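Local coordinates for conjugal transfer protein TRWB (Escherichia coli, PDB 1E9R), which probably couples the relaxosome to the secretion channel in bacterial conjugation, as a hexameric ring NTPase resembling ring helicases and F1-ATPase, at residues 280-285 with 310-315. Sequence-based numbering, arbitrary orientation.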
loop_
_atom_site.group_PDB
_atom_site.type_symbol
_atom_site.label_atom_id
_atom_site.label_comp_id
_atom_site.label_asym_id
_atom_site.label_seq_id
_atom_site.Cartn_x
_atom_site.Cartn_y
_atom_site.Cartn_z
ATOM N N ARG B 280 38.119 23.150 -5.571
ATOM C CA ARG B 280 37.788 21.909 -4.867
ATOM C C ARG B 280 37.107 22.279 -3.550
ATOM O O ARG B 280 37.743 22.857 -2.657
ATOM C CB ARG B 280 39.039 21.084 -4.551
ATOM C CG ARG B 280 39.729 20.436 -5.732
ATOM C CD ARG B 280 40.458 19.193 -5.244
ATOM N NE ARG B 280 41.920 19.288 -5.181
ATOM C CZ ARG B 280 42.618 20.294 -4.655
ATOM N NH1 ARG B 280 42.014 21.361 -4.156
ATOM N NH2 ARG B 280 43.942 20.244 -4.652
ATOM N N LEU B 281 35.821 21.947 -3.430
ATOM C CA LEU B 281 35.062 22.257 -2.223
ATOM C C LEU B 281 34.362 21.027 -1.645
ATOM O O LEU B 281 33.559 20.380 -2.319
ATOM C CB LEU B 281 34.018 23.333 -2.528
ATOM C CG LEU B 281 33.457 24.228 -1.403
ATOM C CD1 LEU B 281 31.943 24.288 -1.533
ATOM C CD2 LEU B 281 33.830 23.706 -0.030
ATOM N N TRP B 282 34.663 20.712 -0.390
ATOM C CA TRP B 282 34.054 19.562 0.266
ATOM C C TRP B 282 32.836 19.951 1.093
ATOM O O TRP B 282 32.755 21.060 1.618
ATOM C CB TRP B 282 35.058 18.855 1.194
ATOM C CG TRP B 282 36.211 18.232 0.485
ATOM C CD1 TRP B 282 37.324 18.864 0.016
ATOM C CD2 TRP B 282 36.352 16.848 0.120
ATOM N NE1 TRP B 282 38.148 17.964 -0.617
ATOM C CE2 TRP B 282 37.576 16.721 -0.569
ATOM C CE3 TRP B 282 35.557 15.706 0.309
ATOM C CZ2 TRP B 282 38.029 15.498 -1.074
ATOM C CZ3 TRP B 282 36.009 14.488 -0.194
ATOM C CH2 TRP B 282 37.235 14.396 -0.877
ATOM N N LEU B 283 31.891 19.021 1.194
ATOM C CA LEU B 283 30.693 19.209 1.991
ATOM C C LEU B 283 30.587 17.948 2.829
ATOM O O LEU B 283 30.315 16.868 2.309
ATOM C CB LEU B 283 29.445 19.338 1.113
ATOM C CG LEU B 283 28.250 20.128 1.683
ATOM C CD1 LEU B 283 26.957 19.561 1.095
ATOM C CD2 LEU B 283 28.216 20.065 3.207
ATOM N N PHE B 284 30.823 18.082 4.126
ATOM C CA PHE B 284 30.746 16.952 5.037
ATOM C C PHE B 284 29.450 16.996 5.811
ATOM O O PHE B 284 29.203 17.959 6.537
ATOM C CB PHE B 284 31.924 16.986 6.012
ATOM C CG PHE B 284 33.210 16.528 5.410
ATOM C CD1 PHE B 284 33.985 17.398 4.651
ATOM C CD2 PHE B 284 33.629 15.204 5.563
ATOM C CE1 PHE B 284 35.159 16.960 4.045
ATOM C CE2 PHE B 284 34.802 14.748 4.966
ATOM C CZ PHE B 284 35.571 15.628 4.205
ATOM N N ILE B 285 28.626 15.960 5.652
ATOM C CA ILE B 285 27.348 15.857 6.359
ATOM C C ILE B 285 27.430 14.673 7.306
ATOM O O ILE B 285 27.417 13.531 6.865
ATOM C CB ILE B 285 26.189 15.613 5.389
ATOM C CG1 ILE B 285 26.154 16.724 4.340
ATOM C CG2 ILE B 285 24.876 15.537 6.154
ATOM C CD1 ILE B 285 25.071 16.551 3.304
ATOM N N ARG B 310 32.486 18.094 -3.694
ATOM C CA ARG B 310 32.783 16.748 -3.234
ATOM C C ARG B 310 32.017 16.567 -1.940
ATOM O O ARG B 310 32.335 17.209 -0.938
ATOM C CB ARG B 310 34.279 16.597 -2.969
ATOM C CG ARG B 310 35.134 16.816 -4.199
ATOM C CD ARG B 310 36.512 17.327 -3.819
ATOM N NE ARG B 310 37.515 17.024 -4.837
ATOM C CZ ARG B 310 37.523 17.521 -6.069
ATOM N NH1 ARG B 310 36.578 18.371 -6.461
ATOM N NH2 ARG B 310 38.493 17.167 -6.908
ATOM N N VAL B 311 31.011 15.696 -1.962
ATOM C CA VAL B 311 30.199 15.455 -0.771
ATOM C C VAL B 311 30.491 14.123 -0.084
ATOM O O VAL B 311 30.653 13.092 -0.738
ATOM C CB VAL B 311 28.685 15.508 -1.105
ATOM C CG1 VAL B 311 27.853 15.360 0.177
ATOM C CG2 VAL B 311 28.365 16.816 -1.828
ATOM N N VAL B 312 30.569 14.162 1.241
ATOM C CA VAL B 312 30.804 12.968 2.043
ATOM C C VAL B 312 29.696 13.007 3.072
ATOM O O VAL B 312 29.610 13.945 3.863
ATOM C CB VAL B 312 32.167 13.012 2.759
ATOM C CG1 VAL B 312 32.347 11.769 3.611
ATOM C CG2 VAL B 312 33.289 13.121 1.735
ATOM N N ALA B 313 28.837 11.997 3.049
ATOM C CA ALA B 313 27.712 11.963 3.970
ATOM C C ALA B 313 27.640 10.674 4.757
ATOM O O ALA B 313 27.829 9.591 4.216
ATOM C CB ALA B 313 26.398 12.178 3.199
ATOM N N GLY B 314 27.380 10.802 6.050
ATOM C CA GLY B 314 27.247 9.631 6.893
ATOM C C GLY B 314 25.774 9.269 6.891
ATOM O O GLY B 314 24.924 10.152 6.718
ATOM N N LEU B 315 25.463 7.987 7.075
ATOM C CA LEU B 315 24.074 7.525 7.092
ATOM C C LEU B 315 23.969 6.346 8.033
ATOM O O LEU B 315 24.448 5.270 7.703
ATOM C CB LEU B 315 23.637 7.079 5.693
ATOM C CG LEU B 315 22.186 6.599 5.559
ATOM C CD1 LEU B 315 21.254 7.776 5.810
ATOM C CD2 LEU B 315 21.942 6.013 4.172
#
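The indole of W282 lies face-on against the methylenes of R310 where two neighbouring parallel strands, 281-285 and 309-315, pair in the core of a P-loop NTPase fold. Helix 297-303 lies between them in sequence, which makes a beta-alpha-beta unit. Five backbone hydrogen bonds join the strands, from R310 N to L281 O at one end to G314 N to I285 O at the other. W282 CG is anti to the carbonyl carbon (chi1 -65°), and with chi2 at 79° one ring face lies against the aliphatic part of R310. R310 CB sits over the six-membered ring, 3.7 Å from its centroid, in a CH-pi contact. R310 CD follows it over the same face, 3.5 Å from W282 CE2. The R310 chain runs extended from CG to NE. Its guanidinium plane is turned 67° from the indole and takes R280 CD over one face. R310 NE forms a salt bridge with E52, and R310 NH1 hydrogen-bonds G308 O. W282 NE1 hydrogen-bonds D82. An alanine in place of W282 would probably leave the R310 methylenes without their aromatic cover and D82 without this N-H donor. V312 CG2 meets the indole at its edge, 3.6 Å from W282 CZ3. F284 lies alongside V312, both side chains pointing the same way, and helix 66-79 packs on the two through L73. On the face of L283, V311, I285 and A313, the pairs across the two strands are aliphatic: L283 CB rests 4.0 Å from V311 CG2, and I285 CB lies 4.1 Å from A313 CB.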